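Long-range contact in CRISPR-associated endonuclease Cas9 (Campylobacter jejuni subsp. jejuni serotype O:2, PDB 5X2H), which is an RNA-guided endonuclease that, in its full-length form, cleaves both strands of invading target DNA in bacterial adaptive immunity: residues G546-I560 with R614-K628. Residues are numbered along the deposited sequence; the frame is centred on the assembly and turned at random.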
ATOM      1  N   GLY A 546      37.532   7.343 -15.759  1.00111.90           N
ATOM      2  CA  GLY A 546      37.470   8.716 -15.302  1.00111.08           C
ATOM      3  C   GLY A 546      36.082   9.266 -15.059  1.00108.78           C
ATOM      4  O   GLY A 546      35.961  10.438 -14.685  1.00107.87           O
ATOM      5  N   PHE A 547      35.035   8.467 -15.257  1.00108.29           N
ATOM      6  CA  PHE A 547      33.659   8.895 -15.032  1.00106.03           C
ATOM      7  C   PHE A 547      33.255   8.860 -13.563  1.00107.24           C
ATOM      8  O   PHE A 547      32.071   9.056 -13.265  1.00105.30           O
ATOM      9  CB  PHE A 547      32.694   8.014 -15.833  1.00103.57           C
ATOM     10  CG  PHE A 547      32.842   8.135 -17.322  1.00104.27           C
ATOM     11  CD1 PHE A 547      32.879   9.377 -17.933  1.00103.83           C
ATOM     12  CD2 PHE A 547      32.935   7.001 -18.113  1.00105.77           C
ATOM     13  CE1 PHE A 547      33.010   9.483 -19.306  1.00104.89           C
ATOM     14  CE2 PHE A 547      33.067   7.102 -19.485  1.00106.65           C
ATOM     15  CZ  PHE A 547      33.105   8.345 -20.082  1.00106.06           C
ATOM     16  N   SER A 548      34.203   8.624 -12.651  1.00111.15           N
ATOM     17  CA  SER A 548      33.852   8.305 -11.268  1.00112.70           C
ATOM     18  C   SER A 548      33.079   9.436 -10.602  1.00113.05           C
ATOM     19  O   SER A 548      32.154   9.188  -9.820  1.00111.63           O
ATOM     20  CB  SER A 548      35.115   7.981 -10.472  1.00116.48           C
ATOM     21  OG  SER A 548      34.793   7.565  -9.156  1.00116.01           O
ATOM     22  N   ALA A 549      33.439  10.681 -10.892  1.00115.02           N
ATOM     23  CA  ALA A 549      32.802  11.843 -10.282  1.00114.60           C
ATOM     24  C   ALA A 549      32.441  12.874 -11.338  1.00115.56           C
ATOM     25  O   ALA A 549      32.556  14.083 -11.116  1.00117.70           O
ATOM     26  CB  ALA A 549      33.697  12.459  -9.211  1.00115.96           C
ATOM     27  N   LYS A 550      31.993  12.410 -12.504  1.00115.90           N
ATOM     28  CA  LYS A 550      31.680  13.298 -13.617  1.00114.32           C
ATOM     29  C   LYS A 550      30.481  14.184 -13.300  1.00111.87           C
ATOM     30  O   LYS A 550      30.637  15.386 -13.062  1.00113.62           O
ATOM     31  CB  LYS A 550      31.419  12.488 -14.890  1.00115.62           C
ATOM     32  N   ASP A 551      29.286  13.601 -13.288  1.00104.50           N
ATOM     33  CA  ASP A 551      28.043  14.345 -13.105  1.00 96.33           C
ATOM     34  C   ASP A 551      27.218  13.744 -11.977  1.00 84.73           C
ATOM     35  O   ASP A 551      26.020  13.489 -12.113  1.00 79.09           O
ATOM     36  CB  ASP A 551      27.245  14.379 -14.406  1.00 97.47           C
ATOM     37  CG  ASP A 551      27.849  15.313 -15.437  1.00 99.57           C
ATOM     38  OD1 ASP A 551      28.493  16.305 -15.036  1.00100.64           O
ATOM     39  OD2 ASP A 551      27.676  15.057 -16.647  1.00 99.87           O
ATOM     40  N   ARG A 552      27.857  13.532 -10.825  1.00 81.25           N
ATOM     41  CA  ARG A 552      27.185  12.878  -9.709  1.00 78.15           C
ATOM     42  C   ARG A 552      26.039  13.709  -9.143  1.00 73.66           C
ATOM     43  O   ARG A 552      25.140  13.148  -8.506  1.00 71.45           O
ATOM     44  CB  ARG A 552      28.197  12.563  -8.605  1.00 80.28           C
ATOM     45  N   ASN A 553      26.038  15.023  -9.367  1.00 71.52           N
ATOM     46  CA  ASN A 553      25.045  15.907  -8.768  1.00 65.43           C
ATOM     47  C   ASN A 553      23.863  16.212  -9.681  1.00 61.46           C
ATOM     48  O   ASN A 553      22.899  16.836  -9.224  1.00 57.19           O
ATOM     49  CB  ASN A 553      25.702  17.224  -8.337  1.00 64.63           C
ATOM     50  N   ASN A 554      23.903  15.798 -10.943  1.00 62.08           N
ATOM     51  CA  ASN A 554      22.812  16.049 -11.878  1.00 61.25           C
ATOM     52  C   ASN A 554      22.296  14.728 -12.445  1.00 60.99           C
ATOM     53  O   ASN A 554      22.791  13.646 -12.118  1.00 62.45           O
ATOM     54  CB  ASN A 554      23.254  17.002 -12.994  1.00 63.90           C
ATOM     55  CG  ASN A 554      24.429  16.473 -13.784  1.00 68.04           C
ATOM     56  OD1 ASN A 554      24.280  15.572 -14.609  1.00 69.12           O
ATOM     57  ND2 ASN A 554      25.606  17.044 -13.548  1.00 71.55           N
ATOM     58  N   HIS A 555      21.283  14.834 -13.308  1.00 59.09           N
ATOM     59  CA  HIS A 555      20.576  13.671 -13.832  1.00 59.84           C
ATOM     60  C   HIS A 555      21.338  12.935 -14.930  1.00 62.46           C
ATOM     61  O   HIS A 555      20.981  11.797 -15.250  1.00 60.87           O
ATOM     62  CB  HIS A 555      19.206  14.094 -14.375  1.00 58.46           C
ATOM     63  CG  HIS A 555      18.267  14.603 -13.326  1.00 58.01           C
ATOM     64  ND1 HIS A 555      18.153  14.021 -12.081  1.00 58.14           N
ATOM     65  CD2 HIS A 555      17.398  15.642 -13.337  1.00 56.54           C
ATOM     66  CE1 HIS A 555      17.251  14.676 -11.373  1.00 55.27           C
ATOM     67  NE2 HIS A 555      16.778  15.664 -12.111  1.00 56.13           N
ATOM     68  N   LEU A 556      22.376  13.545 -15.509  1.00 62.78           N
ATOM     69  CA  LEU A 556      23.031  12.946 -16.665  1.00 64.14           C
ATOM     70  C   LEU A 556      23.875  11.727 -16.306  1.00 65.29           C
ATOM     71  O   LEU A 556      24.184  10.927 -17.197  1.00 63.67           O
ATOM     72  CB  LEU A 556      23.901  13.986 -17.374  1.00 66.37           C
ATOM     73  CG  LEU A 556      23.165  15.178 -17.988  1.00 65.84           C
ATOM     74  CD1 LEU A 556      24.156  16.177 -18.569  1.00 67.07           C
ATOM     75  CD2 LEU A 556      22.181  14.716 -19.052  1.00 64.49           C
ATOM     76  N   HIS A 557      24.247  11.556 -15.035  1.00 63.46           N
ATOM     77  CA  HIS A 557      25.126  10.449 -14.677  1.00 64.21           C
ATOM     78  C   HIS A 557      24.439   9.094 -14.778  1.00 66.08           C
ATOM     79  O   HIS A 557      25.132   8.070 -14.786  1.00 68.36           O
ATOM     80  CB  HIS A 557      25.687  10.639 -13.266  1.00 62.67           C
ATOM     81  CG  HIS A 557      24.767  10.181 -12.177  1.00 60.70           C
ATOM     82  ND1 HIS A 557      23.752  10.969 -11.677  1.00 59.06           N
ATOM     83  CD2 HIS A 557      24.716   9.018 -11.486  1.00 61.04           C
ATOM     84  CE1 HIS A 557      23.112  10.308 -10.729  1.00 57.94           C
ATOM     85  NE2 HIS A 557      23.678   9.122 -10.593  1.00 59.93           N
ATOM     86  N   HIS A 558      23.108   9.054 -14.850  1.00 65.92           N
ATOM     87  CA  HIS A 558      22.435   7.781 -15.083  1.00 64.86           C
ATOM     88  C   HIS A 558      22.683   7.275 -16.497  1.00 65.49           C
ATOM     89  O   HIS A 558      22.630   6.064 -16.740  1.00 66.57           O
ATOM     90  CB  HIS A 558      20.935   7.917 -14.827  1.00 61.71           C
ATOM     91  CG  HIS A 558      20.596   8.348 -13.435  1.00 63.79           C
ATOM     92  ND1 HIS A 558      20.989   7.640 -12.320  1.00 65.00           N
ATOM     93  CD2 HIS A 558      19.895   9.413 -12.977  1.00 62.61           C
ATOM     94  CE1 HIS A 558      20.548   8.252 -11.235  1.00 64.13           C
ATOM     95  NE2 HIS A 558      19.882   9.330 -11.607  1.00 62.61           N
ATOM     96  N   ALA A 559      22.959   8.180 -17.438  1.00 65.53           N
ATOM     97  CA  ALA A 559      23.226   7.767 -18.810  1.00 66.30           C
ATOM     98  C   ALA A 559      24.657   7.276 -18.980  1.00 70.28           C
ATOM     99  O   ALA A 559      24.895   6.305 -19.706  1.00 75.47           O
ATOM    100  CB  ALA A 559      22.943   8.917 -19.772  1.00 62.86           C
ATOM    101  N   ILE A 560      25.622   7.933 -18.328  1.00 68.69           N
ATOM    102  CA  ILE A 560      27.002   7.465 -18.420  1.00 73.80           C
ATOM    103  C   ILE A 560      27.134   6.083 -17.797  1.00 74.73           C
ATOM    104  O   ILE A 560      27.978   5.281 -18.217  1.00 76.67           O
ATOM    105  CB  ILE A 560      27.975   8.478 -17.777  1.00 78.81           C
ATOM    106  CG1 ILE A 560      27.866   8.467 -16.252  1.00 81.21           C
ATOM    107  CG2 ILE A 560      27.721   9.880 -18.311  1.00 77.75           C
ATOM    108  CD1 ILE A 560      28.788   9.456 -15.564  1.00 83.84           C
ATOM    109  N   ARG A 614      35.547   8.081 -25.465  1.00113.99           N
ATOM    110  CA  ARG A 614      35.733   8.834 -24.229  1.00112.12           C
ATOM    111  C   ARG A 614      35.108  10.223 -24.336  1.00108.66           C
ATOM    112  O   ARG A 614      34.014  10.461 -23.825  1.00106.76           O
ATOM    113  CB  ARG A 614      37.220   8.942 -23.885  1.00116.40           C
ATOM    114  CG  ARG A 614      37.515   9.812 -22.675  1.00115.15           C
ATOM    115  CD  ARG A 614      36.816   9.297 -21.429  1.00111.58           C
ATOM    116  NE  ARG A 614      36.723  10.328 -20.400  1.00109.69           N
ATOM    117  CZ  ARG A 614      37.717  10.664 -19.585  1.00111.37           C
ATOM    118  NH1 ARG A 614      38.891  10.052 -19.676  1.00114.70           N
ATOM    119  NH2 ARG A 614      37.538  11.615 -18.678  1.00109.37           N
ATOM    120  N   GLN A 615      35.812  11.142 -25.001  1.00107.71           N
ATOM    121  CA  GLN A 615      35.253  12.473 -25.216  1.00103.38           C
ATOM    122  C   GLN A 615      34.086  12.423 -26.191  1.00 98.56           C
ATOM    123  O   GLN A 615      33.172  13.252 -26.105  1.00 94.90           O
ATOM    124  CB  GLN A 615      36.335  13.429 -25.722  1.00108.47           C
ATOM    125  CG  GLN A 615      36.002  14.905 -25.535  1.00108.74           C
ATOM    126  CD  GLN A 615      36.142  15.360 -24.093  1.00108.36           C
ATOM    127  OE1 GLN A 615      35.312  16.113 -23.582  1.00104.66           O
ATOM    128  NE2 GLN A 615      37.204  14.910 -23.430  1.00111.40           N
ATOM    129  N   LYS A 616      34.098  11.461 -27.118  1.00 98.34           N
ATOM    130  CA  LYS A 616      32.947  11.258 -27.991  1.00 96.13           C
ATOM    131  C   LYS A 616      31.737  10.769 -27.207  1.00 94.85           C
ATOM    132  O   LYS A 616      30.597  11.066 -27.582  1.00 95.45           O
ATOM    133  CB  LYS A 616      33.298  10.267 -29.101  1.00 97.08           C
ATOM    134  N   VAL A 617      31.963  10.021 -26.126  1.00 91.80           N
ATOM    135  CA  VAL A 617      30.859   9.602 -25.268  1.00 87.13           C
ATOM    136  C   VAL A 617      30.248  10.808 -24.565  1.00 85.63           C
ATOM    137  O   VAL A 617      29.022  10.922 -24.451  1.00 82.62           O
ATOM    138  CB  VAL A 617      31.337   8.532 -24.267  1.00 86.66           C
ATOM    139  CG1 VAL A 617      30.634   8.686 -22.925  1.00 82.86           C
ATOM    140  CG2 VAL A 617      31.096   7.140 -24.831  1.00 86.86           C
ATOM    141  N   LEU A 618      31.089  11.733 -24.096  1.00 86.86           N
ATOM    142  CA  LEU A 618      30.568  12.930 -23.447  1.00 83.66           C
ATOM    143  C   LEU A 618      29.849  13.837 -24.436  1.00 82.83           C
ATOM    144  O   LEU A 618      28.961  14.599 -24.040  1.00 80.56           O
ATOM    145  CB  LEU A 618      31.697  13.686 -22.746  1.00 84.61           C
ATOM    146  CG  LEU A 618      32.374  12.935 -21.598  1.00 83.25           C
ATOM    147  CD1 LEU A 618      33.339  13.841 -20.850  1.00 83.44           C
ATOM    148  CD2 LEU A 618      31.332  12.357 -20.654  1.00 80.07           C
ATOM    149  N   ASP A 619      30.217  13.772 -25.719  1.00 85.83           N
ATOM    150  CA  ASP A 619      29.482  14.517 -26.736  1.00 85.29           C
ATOM    151  C   ASP A 619      28.034  14.051 -26.812  1.00 79.97           C
ATOM    152  O   ASP A 619      27.117  14.866 -26.964  1.00 78.62           O
ATOM    153  CB  ASP A 619      30.159  14.368 -28.100  1.00 90.93           C
ATOM    154  CG  ASP A 619      31.579  14.897 -28.110  1.00 95.31           C
ATOM    155  OD1 ASP A 619      31.892  15.786 -27.291  1.00 94.90           O
ATOM    156  OD2 ASP A 619      32.384  14.424 -28.940  1.00 98.83           O
ATOM    157  N   LYS A 620      27.810  12.739 -26.708  1.00 79.71           N
ATOM    158  CA  LYS A 620      26.450  12.214 -26.739  1.00 76.83           C
ATOM    159  C   LYS A 620      25.679  12.605 -25.485  1.00 71.20           C
ATOM    160  O   LYS A 620      24.481  12.906 -25.554  1.00 66.30           O
ATOM    161  CB  LYS A 620      26.481  10.695 -26.894  1.00 76.40           C
ATOM    162  CG  LYS A 620      25.660  10.169 -28.058  1.00 76.71           C
ATOM    163  CD  LYS A 620      26.253  10.601 -29.389  1.00 78.41           C
ATOM    164  CE  LYS A 620      25.494   9.985 -30.553  1.00 79.98           C
ATOM    165  NZ  LYS A 620      26.072  10.381 -31.869  1.00 85.05           N
ATOM    166  N   ILE A 621      26.351  12.610 -24.331  1.00 73.28           N
ATOM    167  CA  ILE A 621      25.686  12.951 -23.075  1.00 74.34           C
ATOM    168  C   ILE A 621      25.207  14.397 -23.099  1.00 73.60           C
ATOM    169  O   ILE A 621      24.115  14.714 -22.608  1.00 69.63           O
ATOM    170  CB  ILE A 621      26.623  12.672 -21.883  1.00 77.37           C
ATOM    171  CG1 ILE A 621      26.352  11.282 -21.302  1.00 79.07           C
ATOM    172  CG2 ILE A 621      26.479  13.738 -20.802  1.00 76.15           C
ATOM    173  CD1 ILE A 621      26.695  10.142 -22.230  1.00 81.41           C
ATOM    174  N   ASP A 622      26.002  15.294 -23.687  1.00 75.38           N
ATOM    175  CA  ASP A 622      25.615  16.697 -23.770  1.00 77.73           C
ATOM    176  C   ASP A 622      24.405  16.916 -24.669  1.00 76.02           C
ATOM    177  O   ASP A 622      23.778  17.979 -24.592  1.00 76.23           O
ATOM    178  CB  ASP A 622      26.794  17.536 -24.270  1.00 84.52           C
ATOM    179  CG  ASP A 622      27.997  17.456 -23.349  1.00 89.99           C
ATOM    180  OD1 ASP A 622      27.868  16.868 -22.253  1.00 91.19           O
ATOM    181  OD2 ASP A 622      29.071  17.974 -23.723  1.00 93.29           O
ATOM    182  N   GLU A 623      24.064  15.945 -25.515  1.00 75.50           N
ATOM    183  CA  GLU A 623      22.902  16.053 -26.384  1.00 74.23           C
ATOM    184  C   GLU A 623      21.622  15.555 -25.726  1.00 70.11           C
ATOM    185  O   GLU A 623      20.535  15.771 -26.273  1.00 67.97           O
ATOM    186  CB  GLU A 623      23.147  15.276 -27.681  1.00 77.18           C
ATOM    187  CG  GLU A 623      24.398  15.716 -28.427  1.00 82.69           C
ATOM    188  CD  GLU A 623      24.754  14.784 -29.567  1.00 86.18           C
ATOM    189  OE1 GLU A 623      23.890  13.975 -29.964  1.00 85.90           O
ATOM    190  OE2 GLU A 623      25.899  14.858 -30.061  1.00 88.97           O
ATOM    191  N   ILE A 624      21.728  14.904 -24.568  1.00 68.92           N
ATOM    192  CA  ILE A 624      20.560  14.351 -23.895  1.00 66.14           C
ATOM    193  C   ILE A 624      19.658  15.475 -23.411  1.00 64.27           C
ATOM    194  O   ILE A 624      20.123  16.476 -22.851  1.00 67.66           O
ATOM    195  CB  ILE A 624      20.994  13.464 -22.718  1.00 65.73           C
ATOM    196  CG1 ILE A 624      21.854  12.300 -23.205  1.00 65.67           C
ATOM    197  CG2 ILE A 624      19.784  12.957 -21.943  1.00 62.89           C
ATOM    198  CD1 ILE A 624      22.500  11.548 -22.078  1.00 62.47           C
ATOM    199  N   PHE A 625      18.356  15.313 -23.622  1.00 60.02           N
ATOM    200  CA  PHE A 625      17.350  16.115 -22.939  1.00 55.78           C
ATOM    201  C   PHE A 625      16.607  15.184 -21.990  1.00 58.06           C
ATOM    202  O   PHE A 625      15.892  14.277 -22.433  1.00 60.41           O
ATOM    203  CB  PHE A 625      16.397  16.791 -23.918  1.00 50.88           C
ATOM    204  CG  PHE A 625      15.533  17.837 -23.279  1.00 49.13           C
ATOM    205  CD1 PHE A 625      16.013  19.125 -23.084  1.00 49.05           C
ATOM    206  CD2 PHE A 625      14.253  17.532 -22.853  1.00 45.24           C
ATOM    207  CE1 PHE A 625      15.223  20.090 -22.487  1.00 45.16           C
ATOM    208  CE2 PHE A 625      13.459  18.493 -22.256  1.00 44.80           C
ATOM    209  CZ  PHE A 625      13.944  19.774 -22.072  1.00 44.07           C
ATOM    210  N   VAL A 626      16.792  15.402 -20.686  1.00 55.46           N
ATOM    211  CA  VAL A 626      16.225  14.511 -19.683  1.00 52.28           C
ATOM    212  C   VAL A 626      14.708  14.525 -19.779  1.00 50.22           C
ATOM    213  O   VAL A 626      14.076  15.590 -19.774  1.00 47.18           O
ATOM    214  CB  VAL A 626      16.710  14.919 -18.285  1.00 52.28           C
ATOM    215  CG1 VAL A 626      16.133  13.992 -17.231  1.00 50.77           C
ATOM    216  CG2 VAL A 626      18.231  14.916 -18.237  1.00 51.92           C
ATOM    217  N   SER A 627      14.113  13.338 -19.861  1.00 51.23           N
ATOM    218  CA  SER A 627      12.677  13.186 -20.044  1.00 47.57           C
ATOM    219  C   SER A 627      11.992  12.976 -18.701  1.00 46.56           C
ATOM    220  O   SER A 627      12.402  12.114 -17.916  1.00 49.89           O
ATOM    221  CB  SER A 627      12.367  12.011 -20.974  1.00 47.63           C
ATOM    222  OG  SER A 627      10.969  11.788 -21.063  1.00 41.14           O
ATOM    223  N   LYS A 628      10.947  13.760 -18.448  1.00 46.09           N
ATOM    224  CA  LYS A 628      10.089  13.614 -17.287  1.00 47.05           C
ATOM    225  C   LYS A 628       8.636  13.626 -17.741  1.00 45.68           C
ATOM    226  O   LYS A 628       8.254  14.459 -18.571  1.00 45.22           O
ATOM    227  CB  LYS A 628      10.317  14.739 -16.266  1.00 46.31           C
ATOM    228  CG  LYS A 628      11.750  14.887 -15.788  1.00 48.28           C
ATOM    229  CD  LYS A 628      11.848  15.928 -14.680  1.00 50.52           C
ATOM    230  CE  LYS A 628      13.287  16.125 -14.228  1.00 54.86           C
ATOM    231  NZ  LYS A 628      13.378  16.952 -12.994  1.00 56.19           N
TER
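In the RuvC nuclease domain, with its RNase H fold, Leu556, in the turn leading into the helix that carries His558, a predicted magnesium ligand, and Ala559 and Ile560 on that helix pack against Ile621 of helix 615-622 and Ile624 in the chain that follows it. Ile560 lies across Ile621 at about a right angle, its CG2 3.6 Å from Ile621 CG1; chi1 of 73° sets that methyl anti to the carbonyl carbon. Ala559 CB meets Ile624 CD1 at 3.5 Å. The two methyls of Leu556 part company: CD1 rests 4.0 Å from Ile621 CG2, while CD2 reaches Ile624 and Val626. His555 sets CB against Val626 CG2 (4.1 Å). Asn554, just before the turn, accepts from Leu556 N through OD1 (2.9 Å), on a lone pair in the carbonyl plane, a capping bond.

Nearer the start of helix 615-622, the Phe547 ring puts CE1 3.6 Å from Leu618 CD2 and CZ 3.8 Å from Val617 CG1. Arg614, bent at chi2 (59°), brings NE near CE1; its CZ is 5.4 Å from the ring centroid, at most a weak cation-pi attraction. This buried NE has no partner in the model.

Strand 29-37, an outermost strand of the five-stranded mixed sheet, lies against the contact, with Val35 touching Ala559, Cys33 touching Ile624, and Ile37 touching both His555 and Val626. Beyond the helix, Ser627 makes backbone hydrogen bonds with Val35 and Ile37, and the Tyr759 hydroxyl hydrogen-bonds Val626 O and Lys628 N.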